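Local coordinates for protein putative adhesin (Bacteroides fragilis NCTC 9343, PDB 3PET) that is of unknown function but folds as a right-handed beta-helix and probably acts as a surface-attached lipoprotein in cell adhesion, at residues R167-A173 with N184-D190; L90-F95 with T109-E115; A54-V58 with S68-K73; Y33-S37 with N105-T109. All coordinates share one frame; numbering follows the deposited sequence. Where two conformers were deposited one is given.

Interaction 1 (R167-A173 with N184-D190); sequences RANAVEA and NATESID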
loop_
_atom_site.group_PDB
_atom_site.type_symbol
_atom_site.label_atom_id
_atom_site.label_comp_id
_atom_site.label_asym_id
_atom_site.label_seq_id
_atom_site.Cartn_x
_atom_site.Cartn_y
_atom_site.Cartn_z
ATOM N N ARG A 167 16.086 18.463 -0.392
ATOM C CA ARG A 167 15.951 19.849 -0.866
ATOM C C ARG A 167 15.971 19.881 -2.394
ATOM O O ARG A 167 16.999 19.580 -2.998
ATOM C CB ARG A 167 17.080 20.753 -0.283
ATOM C CG ARG A 167 17.007 20.958 1.230
ATOM C CD ARG A 167 18.370 20.776 1.894
ATOM N NE ARG A 167 18.517 19.448 2.499
ATOM C CZ ARG A 167 19.649 18.744 2.534
ATOM N NH1 ARG A 167 20.761 19.229 1.992
ATOM N NH2 ARG A 167 19.675 17.549 3.106
ATOM N N ALA A 168 14.828 20.211 -3.019
ATOM C CA ALA A 168 14.723 20.276 -4.479
ATOM C C ALA A 168 14.325 21.677 -4.931
ATOM O O ALA A 168 13.606 22.360 -4.202
ATOM C CB ALA A 168 13.704 19.263 -4.979
ATOM N N ASN A 169 14.763 22.102 -6.126
ATOM C CA ASN A 169 14.331 23.409 -6.629
ATOM C C ASN A 169 12.915 23.315 -7.167
ATOM O O ASN A 169 12.094 24.149 -6.836
ATOM C CB ASN A 169 15.299 23.964 -7.677
ATOM C CG ASN A 169 16.521 24.563 -7.034
ATOM O OD1 ASN A 169 16.453 25.206 -5.980
ATOM N ND2 ASN A 169 17.657 24.367 -7.647
ATOM N N ALA A 170 12.624 22.281 -7.957
ATOM C CA ALA A 170 11.304 22.044 -8.542
ATOM C C ALA A 170 10.784 20.694 -8.094
ATOM O O ALA A 170 11.507 19.692 -8.146
ATOM C CB ALA A 170 11.380 22.110 -10.061
ATOM N N VAL A 171 9.546 20.667 -7.619
ATOM C CA VAL A 171 8.930 19.417 -7.168
ATOM C C VAL A 171 7.657 19.182 -7.962
ATOM O O VAL A 171 6.869 20.110 -8.160
ATOM C CB VAL A 171 8.660 19.410 -5.622
ATOM C CG1 VAL A 171 7.782 18.235 -5.191
ATOM C CG2 VAL A 171 9.963 19.412 -4.833
ATOM N N GLU A 172 7.448 17.922 -8.393
ATOM C CA GLU A 172 6.197 17.463 -9.014
ATOM C C GLU A 172 5.710 16.323 -8.149
ATOM O O GLU A 172 6.343 15.273 -8.120
ATOM C CB GLU A 172 6.383 17.053 -10.475
ATOM C CG GLU A 172 6.740 18.231 -11.379
ATOM C CD GLU A 172 7.761 17.975 -12.474
ATOM O OE1 GLU A 172 7.964 16.797 -12.853
ATOM O OE2 GLU A 172 8.354 18.965 -12.960
ATOM N N ALA A 173 4.666 16.556 -7.350
ATOM C CA ALA A 173 4.183 15.529 -6.430
ATOM C C ALA A 173 2.747 15.137 -6.694
ATOM O O ALA A 173 1.889 16.006 -6.854
ATOM C CB ALA A 173 4.324 16.012 -4.989
ATOM N N ASN A 184 10.096 19.092 -0.193
ATOM C CA ASN A 184 10.776 20.347 0.038
ATOM C C ASN A 184 11.079 21.007 -1.308
ATOM O O ASN A 184 11.920 20.533 -2.067
ATOM C CB ASN A 184 12.042 20.042 0.846
ATOM C CG ASN A 184 12.796 21.207 1.403
ATOM O OD1 ASN A 184 12.737 22.328 0.911
ATOM N ND2 ASN A 184 13.557 20.939 2.445
ATOM N N ALA A 185 10.363 22.096 -1.599
ATOM C CA ALA A 185 10.445 22.811 -2.868
ATOM C C ALA A 185 10.886 24.238 -2.644
ATOM O O ALA A 185 10.177 24.999 -1.978
ATOM C CB ALA A 185 9.077 22.788 -3.545
ATOM N N THR A 186 12.060 24.608 -3.169
ATOM C CA THR A 186 12.535 25.977 -2.939
ATOM C C THR A 186 12.018 26.951 -3.999
ATOM O O THR A 186 11.821 28.104 -3.672
ATOM C CB THR A 186 14.070 26.050 -2.833
ATOM O OG1 THR A 186 14.635 25.911 -4.131
ATOM C CG2 THR A 186 14.656 25.010 -1.877
ATOM N N GLU A 187 11.836 26.514 -5.267
ATOM C CA GLU A 187 11.414 27.438 -6.325
ATOM C C GLU A 187 9.991 27.173 -6.871
ATOM O O GLU A 187 9.266 28.135 -7.138
ATOM C CB GLU A 187 12.408 27.400 -7.498
ATOM C CG GLU A 187 13.789 27.947 -7.147
ATOM C CD GLU A 187 14.851 27.885 -8.235
ATOM O OE1 GLU A 187 14.641 27.189 -9.256
ATOM O OE2 GLU A 187 15.919 28.511 -8.044
ATOM N N SER A 188 9.621 25.902 -7.092
ATOM C CA SER A 188 8.291 25.604 -7.627
ATOM C C SER A 188 7.761 24.271 -7.132
ATOM O O SER A 188 8.538 23.350 -6.844
ATOM C CB SER A 188 8.291 25.619 -9.155
ATOM O OG SER A 188 9.036 24.544 -9.697
ATOM N N ILE A 189 6.422 24.170 -7.038
ATOM C CA ILE A 189 5.783 22.925 -6.630
ATOM C C ILE A 189 4.483 22.735 -7.401
ATOM O O ILE A 189 3.624 23.613 -7.432
ATOM C CB ILE A 189 5.570 22.711 -5.096
ATOM C CG1 ILE A 189 4.983 21.276 -4.837
ATOM C CG2 ILE A 189 4.686 23.826 -4.455
ATOM C CD1 ILE A 189 5.181 20.703 -3.545
ATOM N N ASP A 190 4.370 21.580 -8.045
ATOM C CA ASP A 190 3.153 21.122 -8.692
ATOM C C ASP A 190 2.698 19.953 -7.828
ATOM O O ASP A 190 3.419 18.956 -7.726
ATOM C CB ASP A 190 3.414 20.739 -10.159
ATOM C CG ASP A 190 2.162 20.669 -11.014
ATOM O OD1 ASP A 190 1.154 20.085 -10.550
ATOM O OD2 ASP A 190 2.199 21.165 -12.157
HETATM O O HOH W 1 7.241 22.240 -9.983
HETATM O O HOH W 2 1.406 16.740 -9.706
#

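Interaction 2 (L90-F95 with T109-E115); sequences LNGISF and TDNLDIE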
loop_
_atom_site.group_PDB
_atom_site.type_symbol
_atom_site.label_atom_id
_atom_site.label_comp_id
_atom_site.label_asym_id
_atom_site.label_seq_id
_atom_site.Cartn_x
_atom_site.Cartn_y
_atom_site.Cartn_z
ATOM N N LEU A 90 24.992 4.843 -10.404
ATOM C CA LEU A 90 23.650 4.286 -10.296
ATOM C C LEU A 90 22.623 5.293 -10.790
ATOM O O LEU A 90 22.574 6.423 -10.286
ATOM C CB LEU A 90 23.309 3.826 -8.869
ATOM C CG LEU A 90 22.046 2.944 -8.751
ATOM C CD1 LEU A 90 22.280 1.548 -9.341
ATOM C CD2 LEU A 90 21.602 2.841 -7.319
ATOM N N ASN A 91 21.799 4.869 -11.779
ATOM C CA ASN A 91 20.743 5.683 -12.382
ATOM C C ASN A 91 19.343 5.123 -12.150
ATOM O O ASN A 91 18.370 5.822 -12.396
ATOM C CB ASN A 91 20.976 5.812 -13.894
ATOM C CG ASN A 91 22.221 6.597 -14.199
ATOM O OD1 ASN A 91 23.146 6.074 -14.791
ATOM N ND2 ASN A 91 22.302 7.842 -13.733
ATOM N N GLY A 92 19.243 3.862 -11.736
ATOM C CA GLY A 92 17.932 3.267 -11.544
ATOM C C GLY A 92 17.877 2.104 -10.591
ATOM O O GLY A 92 18.800 1.290 -10.525
ATOM N N ILE A 93 16.771 2.046 -9.836
ATOM C CA ILE A 93 16.434 0.933 -8.957
ATOM C C ILE A 93 15.009 0.550 -9.256
ATOM O O ILE A 93 14.099 1.371 -9.096
ATOM C CB ILE A 93 16.647 1.163 -7.419
ATOM C CG1 ILE A 93 18.099 1.603 -7.087
ATOM C CG2 ILE A 93 16.289 -0.141 -6.626
ATOM C CD1 ILE A 93 18.268 2.164 -5.672
ATOM N N SER A 94 14.810 -0.690 -9.679
ATOM C CA SER A 94 13.488 -1.288 -9.861
ATOM C C SER A 94 13.377 -2.437 -8.864
ATOM O O SER A 94 14.123 -3.417 -8.974
ATOM C CB SER A 94 13.295 -1.764 -11.293
ATOM O OG SER A 94 11.990 -2.301 -11.382
ATOM N N PHE A 95 12.555 -2.264 -7.822
ATOM C CA PHE A 95 12.458 -3.282 -6.786
ATOM C C PHE A 95 11.093 -3.939 -6.809
ATOM O O PHE A 95 10.077 -3.258 -6.703
ATOM C CB PHE A 95 12.787 -2.709 -5.388
ATOM C CG PHE A 95 12.801 -3.770 -4.305
ATOM C CD1 PHE A 95 13.904 -4.594 -4.130
ATOM C CD2 PHE A 95 11.717 -3.930 -3.453
ATOM C CE1 PHE A 95 13.924 -5.555 -3.117
ATOM C CE2 PHE A 95 11.726 -4.915 -2.462
ATOM C CZ PHE A 95 12.825 -5.723 -2.308
ATOM N N THR A 109 24.754 11.275 -8.708
ATOM C CA THR A 109 24.353 10.834 -10.044
ATOM C C THR A 109 23.689 11.992 -10.782
ATOM O O THR A 109 23.332 12.984 -10.156
ATOM C CB THR A 109 23.395 9.606 -9.906
ATOM O OG1 THR A 109 23.174 9.025 -11.196
ATOM C CG2 THR A 109 22.036 9.947 -9.227
ATOM N N ASP A 110 23.498 11.869 -12.092
ATOM C CA ASP A 110 22.779 12.892 -12.835
ATOM C C ASP A 110 21.263 12.651 -12.660
ATOM O O ASP A 110 20.567 13.502 -12.120
ATOM C CB ASP A 110 23.192 12.923 -14.326
ATOM C CG ASP A 110 23.485 11.567 -14.978
ATOM O OD1 ASP A 110 22.929 10.535 -14.506
ATOM O OD2 ASP A 110 24.264 11.536 -15.964
ATOM N N ASN A 111 20.771 11.474 -13.071
ATOM C CA ASN A 111 19.351 11.101 -12.989
ATOM C C ASN A 111 19.192 9.837 -12.203
ATOM O O ASN A 111 19.916 8.877 -12.443
ATOM C CB ASN A 111 18.746 10.884 -14.387
ATOM C CG ASN A 111 19.048 11.994 -15.364
ATOM O OD1 ASN A 111 18.637 13.141 -15.188
ATOM N ND2 ASN A 111 19.833 11.692 -16.386
ATOM N N LEU A 112 18.240 9.820 -11.273
ATOM C CA LEU A 112 17.943 8.626 -10.512
ATOM C C LEU A 112 16.475 8.301 -10.676
ATOM O O LEU A 112 15.623 9.160 -10.446
ATOM C CB LEU A 112 18.327 8.772 -9.029
ATOM C CG LEU A 112 18.043 7.550 -8.131
ATOM C CD1 LEU A 112 18.882 6.296 -8.559
ATOM C CD2 LEU A 112 18.266 7.885 -6.673
ATOM N N ASP A 113 16.184 7.059 -11.076
ATOM C CA ASP A 113 14.821 6.583 -11.230
ATOM C C ASP A 113 14.568 5.449 -10.199
ATOM O O ASP A 113 15.253 4.422 -10.227
ATOM C CB ASP A 113 14.584 6.114 -12.685
ATOM C CG ASP A 113 13.163 5.765 -13.048
ATOM O OD1 ASP A 113 12.243 6.104 -12.263
ATOM O OD2 ASP A 113 12.956 5.192 -14.137
ATOM N N ILE A 114 13.619 5.676 -9.274
ATOM C CA ILE A 114 13.255 4.688 -8.257
ATOM C C ILE A 114 11.851 4.197 -8.550
ATOM O O ILE A 114 10.903 5.004 -8.594
ATOM C CB ILE A 114 13.394 5.201 -6.798
ATOM C CG1 ILE A 114 14.799 5.784 -6.533
ATOM C CG2 ILE A 114 13.050 4.084 -5.781
ATOM C CD1 ILE A 114 14.788 6.874 -5.574
ATOM N N GLU A 115 11.730 2.862 -8.772
ATOM C CA GLU A 115 10.456 2.187 -9.038
ATOM C C GLU A 115 10.305 1.108 -7.958
ATOM O O GLU A 115 10.999 0.087 -8.007
ATOM C CB GLU A 115 10.368 1.597 -10.474
ATOM C CG GLU A 115 10.687 2.571 -11.611
ATOM C CD GLU A 115 9.606 3.555 -12.037
ATOM O OE1 GLU A 115 8.470 3.114 -12.329
ATOM O OE2 GLU A 115 9.916 4.764 -12.143
#

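Interaction 3 (A54-V58 with S68-K73); sequences ALIQV and SIDKSK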
loop_
_atom_site.group_PDB
_atom_site.type_symbol
_atom_site.label_atom_id
_atom_site.label_comp_id
_atom_site.label_asym_id
_atom_site.label_seq_id
_atom_site.Cartn_x
_atom_site.Cartn_y
_atom_site.Cartn_z
ATOM N N ALA A 54 21.933 -19.877 -2.725
ATOM C CA ALA A 54 21.931 -20.655 -3.965
ATOM C C ALA A 54 20.645 -20.470 -4.781
ATOM O O ALA A 54 20.666 -20.742 -5.981
ATOM C CB ALA A 54 22.147 -22.137 -3.661
ATOM N N LEU A 55 19.544 -19.981 -4.156
ATOM C CA LEU A 55 18.256 -19.766 -4.834
ATOM C C LEU A 55 18.231 -18.468 -5.674
ATOM O O LEU A 55 17.307 -18.266 -6.455
ATOM C CB LEU A 55 17.096 -19.722 -3.825
ATOM C CG LEU A 55 16.852 -20.959 -2.950
ATOM C CD1 LEU A 55 15.691 -20.712 -2.026
ATOM C CD2 LEU A 55 16.572 -22.213 -3.784
ATOM N N ILE A 56 19.221 -17.599 -5.510
ATOM C CA ILE A 56 19.237 -16.318 -6.220
ATOM C C ILE A 56 19.960 -16.431 -7.565
ATOM O O ILE A 56 21.126 -16.813 -7.622
ATOM C CB ILE A 56 19.827 -15.188 -5.339
ATOM C CG1 ILE A 56 18.997 -15.058 -4.004
ATOM C CG2 ILE A 56 19.874 -13.840 -6.148
ATOM C CD1 ILE A 56 19.480 -14.057 -3.020
ATOM N N GLN A 57 19.268 -16.078 -8.642
ATOM C CA GLN A 57 19.899 -16.087 -9.966
ATOM C C GLN A 57 20.372 -14.662 -10.243
ATOM O O GLN A 57 19.676 -13.685 -9.942
ATOM C CB GLN A 57 18.938 -16.600 -11.055
ATOM C CG GLN A 57 18.456 -18.035 -10.834
ATOM C CD GLN A 57 17.091 -18.081 -10.186
ATOM O OE1 GLN A 57 16.217 -17.244 -10.457
ATOM N NE2 GLN A 57 16.894 -19.039 -9.304
ATOM N N VAL A 58 21.571 -14.560 -10.787
ATOM C CA VAL A 58 22.255 -13.288 -11.005
ATOM C C VAL A 58 22.644 -13.139 -12.473
ATOM O O VAL A 58 23.185 -14.070 -13.042
ATOM C CB VAL A 58 23.516 -13.261 -10.083
ATOM C CG1 VAL A 58 24.417 -12.050 -10.383
ATOM C CG2 VAL A 58 23.123 -13.294 -8.596
ATOM N N SER A 68 17.043 -12.498 -9.413
ATOM C CA SER A 68 15.764 -13.192 -9.438
ATOM C C SER A 68 15.817 -14.467 -8.617
ATOM O O SER A 68 16.882 -14.856 -8.137
ATOM C CB SER A 68 15.366 -13.507 -10.874
ATOM O OG SER A 68 16.367 -14.295 -11.489
ATOM N N ILE A 69 14.643 -15.101 -8.421
ATOM C CA ILE A 69 14.496 -16.355 -7.675
ATOM C C ILE A 69 13.547 -17.272 -8.414
ATOM O O ILE A 69 12.766 -16.814 -9.256
ATOM C CB ILE A 69 14.017 -16.131 -6.195
ATOM C CG1 ILE A 69 12.612 -15.487 -6.127
ATOM C CG2 ILE A 69 15.035 -15.320 -5.387
ATOM C CD1 ILE A 69 11.846 -15.756 -4.857
ATOM N N ASP A 70 13.598 -18.572 -8.078
ATOM C CA ASP A 70 12.629 -19.549 -8.532
ATOM C C ASP A 70 11.429 -19.310 -7.600
ATOM O O ASP A 70 11.470 -19.665 -6.415
ATOM C CB ASP A 70 13.186 -21.000 -8.470
ATOM C CG ASP A 70 12.165 -22.077 -8.842
ATOM O OD1 ASP A 70 10.984 -21.733 -9.074
ATOM O OD2 ASP A 70 12.554 -23.254 -8.937
ATOM N N LYS A 71 10.403 -18.660 -8.120
ATOM C CA LYS A 71 9.229 -18.272 -7.309
ATOM C C LYS A 71 8.401 -19.489 -6.814
ATOM O O LYS A 71 7.601 -19.345 -5.892
ATOM C CB LYS A 71 8.344 -17.306 -8.099
ATOM C CG LYS A 71 9.075 -15.986 -8.410
ATOM C CD LYS A 71 8.205 -15.143 -9.331
ATOM C CE LYS A 71 8.936 -13.928 -9.837
ATOM N NZ LYS A 71 8.218 -13.305 -10.979
ATOM N N SER A 72 8.591 -20.671 -7.440
ATOM C CA SER A 72 7.895 -21.914 -7.092
ATOM C C SER A 72 8.583 -22.591 -5.898
ATOM O O SER A 72 8.060 -23.582 -5.379
ATOM C CB SER A 72 7.890 -22.866 -8.294
ATOM O OG SER A 72 7.128 -22.387 -9.395
ATOM N N LYS A 73 9.751 -22.076 -5.447
ATOM C CA LYS A 73 10.478 -22.739 -4.354
ATOM C C LYS A 73 10.011 -22.304 -2.967
ATOM O O LYS A 73 10.086 -21.126 -2.617
ATOM C CB LYS A 73 12.003 -22.578 -4.476
ATOM C CG LYS A 73 12.631 -23.501 -5.526
ATOM C CD LYS A 73 12.945 -24.897 -5.008
ATOM C CE LYS A 73 12.903 -25.922 -6.112
ATOM N NZ LYS A 73 11.564 -26.562 -6.218
HETATM O O HOH W 3 15.366 -19.916 -6.530
HETATM O O HOH W 4 18.615 -12.881 -12.742
#

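Interaction 4 (Y33-S37 with N105-T109); sequences YYTQS and NGLTT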
loop_
_atom_site.group_PDB
_atom_site.type_symbol
_atom_site.label_atom_id
_atom_site.label_comp_id
_atom_site.label_asym_id
_atom_site.label_seq_id
_atom_site.Cartn_x
_atom_site.Cartn_y
_atom_site.Cartn_z
ATOM N N TYR A 33 21.734 -3.439 0.296
ATOM C CA TYR A 33 22.545 -2.295 0.697
ATOM C C TYR A 33 23.411 -1.912 -0.487
ATOM O O TYR A 33 24.297 -2.674 -0.881
ATOM C CB TYR A 33 23.397 -2.623 1.957
ATOM C CG TYR A 33 22.558 -2.875 3.194
ATOM C CD1 TYR A 33 22.026 -4.139 3.458
ATOM C CD2 TYR A 33 22.223 -1.834 4.055
ATOM C CE1 TYR A 33 21.217 -4.365 4.577
ATOM C CE2 TYR A 33 21.439 -2.056 5.189
ATOM C CZ TYR A 33 20.925 -3.315 5.438
ATOM O OH TYR A 33 20.156 -3.502 6.558
ATOM N N TYR A 34 23.136 -0.752 -1.078
ATOM C CA TYR A 34 23.922 -0.268 -2.202
ATOM C C TYR A 34 24.952 0.765 -1.707
ATOM O O TYR A 34 24.632 1.630 -0.888
ATOM C CB TYR A 34 23.034 0.317 -3.327
ATOM C CG TYR A 34 23.850 0.982 -4.416
ATOM C CD1 TYR A 34 24.427 0.230 -5.444
ATOM C CD2 TYR A 34 24.126 2.351 -4.373
ATOM C CE1 TYR A 34 25.240 0.824 -6.410
ATOM C CE2 TYR A 34 24.949 2.952 -5.328
ATOM C CZ TYR A 34 25.505 2.183 -6.341
ATOM O OH TYR A 34 26.330 2.774 -7.265
ATOM N N THR A 35 26.172 0.662 -2.225
ATOM C CA THR A 35 27.272 1.580 -1.975
ATOM C C THR A 35 27.802 2.072 -3.319
ATOM O O THR A 35 28.045 1.265 -4.216
ATOM C CB THR A 35 28.404 0.903 -1.155
ATOM O OG1 THR A 35 27.870 0.417 0.077
ATOM C CG2 THR A 35 29.588 1.878 -0.862
ATOM N N GLN A 36 27.990 3.390 -3.457
ATOM C CA GLN A 36 28.620 3.927 -4.650
ATOM C C GLN A 36 30.125 3.786 -4.430
ATOM O O GLN A 36 30.646 4.356 -3.471
ATOM C CB GLN A 36 28.188 5.370 -4.905
ATOM C CG GLN A 36 28.902 5.998 -6.112
ATOM C CD GLN A 36 28.366 7.361 -6.450
ATOM O OE1 GLN A 36 28.041 8.164 -5.568
ATOM N NE2 GLN A 36 28.316 7.663 -7.740
ATOM N N SER A 37 30.806 3.005 -5.280
ATOM C CA SER A 37 32.252 2.786 -5.113
ATOM C C SER A 37 33.040 4.055 -5.403
ATOM O O SER A 37 32.618 4.896 -6.209
ATOM C CB SER A 37 32.764 1.636 -5.977
ATOM O OG SER A 37 32.652 1.905 -7.363
ATOM N N ASN A 105 25.239 5.577 2.627
ATOM C CA ASN A 105 26.340 6.522 2.624
ATOM C C ASN A 105 26.481 7.359 1.355
ATOM O O ASN A 105 27.569 7.809 1.044
ATOM C CB ASN A 105 27.645 5.768 2.937
ATOM C CG ASN A 105 27.626 5.255 4.351
ATOM O OD1 ASN A 105 27.534 6.024 5.318
ATOM N ND2 ASN A 105 27.608 3.948 4.494
ATOM N N GLY A 106 25.385 7.652 0.689
ATOM C CA GLY A 106 25.445 8.567 -0.441
ATOM C C GLY A 106 25.454 8.027 -1.846
ATOM O O GLY A 106 25.874 6.898 -2.110
ATOM N N LEU A 107 24.973 8.869 -2.752
ATOM C CA LEU A 107 24.954 8.624 -4.183
ATOM C C LEU A 107 24.982 9.953 -4.904
ATOM O O LEU A 107 24.138 10.809 -4.642
ATOM C CB LEU A 107 23.743 7.778 -4.640
ATOM C CG LEU A 107 23.559 7.623 -6.181
ATOM C CD1 LEU A 107 24.731 6.840 -6.832
ATOM C CD2 LEU A 107 22.215 6.976 -6.510
ATOM N N THR A 108 25.966 10.119 -5.799
ATOM C CA THR A 108 26.077 11.285 -6.680
ATOM C C THR A 108 25.815 10.775 -8.087
ATOM O O THR A 108 26.541 9.911 -8.586
ATOM C CB THR A 108 27.427 12.002 -6.539
ATOM O OG1 THR A 108 27.590 12.398 -5.183
ATOM C CG2 THR A 108 27.534 13.214 -7.451
ATOM N N THR A 109 24.754 11.275 -8.708
ATOM C CA THR A 109 24.353 10.834 -10.044
ATOM C C THR A 109 23.689 11.992 -10.782
ATOM O O THR A 109 23.332 12.984 -10.156
ATOM C CB THR A 109 23.395 9.606 -9.906
ATOM O OG1 THR A 109 23.174 9.025 -11.196
ATOM C CG2 THR A 109 22.036 9.947 -9.227
HETATM O O HOH W 5 25.991 3.491 0.634
HETATM O O HOH W 6 27.401 1.992 2.456
HETATM O O HOH W 7 27.401 5.015 -1.163
#

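Interaction 1 (R167-A173 with N184-D190)
N169 and E187 lie side by side at a corner of the right-handed beta-helix, where two successive coils turn together from one parallel sheet into the next. Both side chains leave the backbone the same way, with CG anti to the carbonyl carbon (chi1 -79° for N169, -67° for E187). The amide and carboxylate therefore stack, their planes only 16° apart, and E187 OE1 lies 3.7 Å from N169 CB. N169 ND2 is held by Q149 of the preceding coil, which helps to fix the rotation of the amide.

Beneath this stack the register slips by one residue, a beta bulge, and N169 O serves two donors. E187 N approaches it at 2.8 Å on a lone pair in the carbonyl plane, and S188 N at 3.0 Å in the same plane. Beyond the bulge, parallel pairing resumes from A170 with S188 to E172 with D190; the side chains of A170, S188, E172 and D190 are on the outer face. A173 N ends the series on D190 O, nearly in line with the carbonyl.

V171 and I189 fill the buried interior together with A168, A173 and A185. V171 forks between two neighbours: CG1 runs beside I189, while CG2 lies 3.7 Å from A185 CB, so one residue covers both sides of the corner.

Before the turn, R167 and N184 run alongside each other with their polar ends engaged by other residues. R167 forms a salt bridge with E145, N184 ND2 bonds to G164 O, and between them R167 CG rests 3.7 Å from N184 ND2.

Interaction 2 (L90-F95 with T109-E115)
N91 ND2 is gripped at the start of strand 111-115 and the turn before it. Its main bond runs to N111 O at 2.9 Å, almost straight at 173°, with the acceptor in the plane of the N91 amide and the donor in the plane of the N111 carbonyl. A second, weak and strongly bent bond goes to D110 OD1, also at 2.9 Å. N91 has CG anti to its carbonyl carbon (chi1 -66°), which lets the amide reach back, away from the strand that follows, to these oxygens.

D110 OD1 does double duty, because it also accepts from N111 N at 2.8 Å. That second bond ties the carboxylate to the turn and helps to set the oxygen where N91 meets it. Next to it, T109 OG1, anti to the backbone N, donates to L90 O at 2.8 Å. It comes from well above the carbonyl plane, so it is not on a lone pair.

Past this polar knot the strands settle into parallel pairing. D113 N donates to N91 O from above the carbonyl plane, whereas I93 N to D113 O, E115 N to I93 O and F95 N to E115 O are close to linear. I93 and I114 are buried on the inner face, and L112 CD1 folds down to 3.8 Å from N91 C. D113 and E115 are on the other face along with S94, and N133 of the next coil holds D113 OD1.

In-register parallel strands from consecutive turns, apolar within and polar outside, are typical of the right-handed parallel beta-helix.

Interaction 3 (A54-V58 with S68-K73)
Q57 and S68 form a hydrogen-bonded antiparallel pair in the beta hairpin of strands 56-61 and 64-69, facing each other on its outer side. Q57 N donates to S68 O at 2.7 Å, and S68 N returns a bond to Q57 O at 2.9 Å. The Q57 chain bends sharply at chi2 (98°), which folds the amide over the partner strand instead of sending it outward. OE1 then stands 3.1 Å from S68 OG, and NE2 points on toward the backbone of D70, past the strand's end.

On the opposite face I56 and I69 make looser apolar contact, with I56 CG1 4.2 Å from I69 CG2. I56 turns its side chain into the protein against I46 and M81.

Beyond this the strands part. D70 opens a type I turn to K73, and its OD1 takes S72 N from above the carboxylate plane in an Asx turn. The turn reaches the second subunit, where K212 of that chain bonds to K73 O. L55 keeps only a distant hold on it, CD2 lying 4.5 Å from K73 CG. Where the backbones diverge, a water fills in, donating to L55 O and accepting from D70 N at 2.7 Å.

Interaction 4 (Y33-S37 with N105-T109)
Direct hydrogen bonding between Q36 and T108 carries this contact. The Q36 amide takes both backbone groups of one residue: T108 N donates to OE1 at 2.9 Å, and NE2 donates to T108 O at 3.0 Å. It thus satisfies the edge of the short strand 107-108 much as a neighbouring strand would. The first bond is fairly straight (166°) but tilted from the carbonyl plane of the Q36 amide; the second is more bent. Q36 gets there because its chain is stretched out, with CG anti to the backbone N (chi1 176°) and the next torsion extended too. NE2 has a further acceptor in P88 O, so the amide is held at both ends and its flip state is well defined.

Van der Waals packing centres on L107. Its side chain crosses that of Q36 at about a right angle, and its CD1 lies 3.7 Å from Q36 CD. The same methyl makes an apolar contact with Y34, 4.2 Å from CE2 of that ring. The Y34 ring is fixed at its far end by a hydrogen bond between its OH and the hydroxyl of S87.

Water mediates the rest, where the two backbones are too far apart to pair. One molecule links Y34 O to N105 N, and another accepts from Q36 N and donates to G106 O. A third joins T35 OG1 to N105 ND2.

Strand 31-36 lies between strands 82-87 and 101-103, its parallel neighbours. After 101-103 the chain swings away at N105 and G106, and strand 107-108 then runs beside strand 122-128 of the following coil, with L107 against L127 and T108 against T128.

Interactions 2 and 4 are directly joined: they share T109, their centres are 11 Å apart, and L90 CB packs 3.6 Å from Y34 OH. L107 CD2 adds an apolar contact, 4.0 Å from L112 CD1. Interaction 1 repeats the coil-to-coil pairing of interaction 2 farther toward the C-terminal end, with centres about 19 Å apart and no touch. Interaction 3 lies on the other side of the chain's centre from interaction 1, about 40 Å away between centres, and its hairpin is nested in the loop closed by interaction 4. Tetraethylene glycol molecules, probably from crystallisation, lie near N169, K73 and G106, with no shared site implied; no active site is identified.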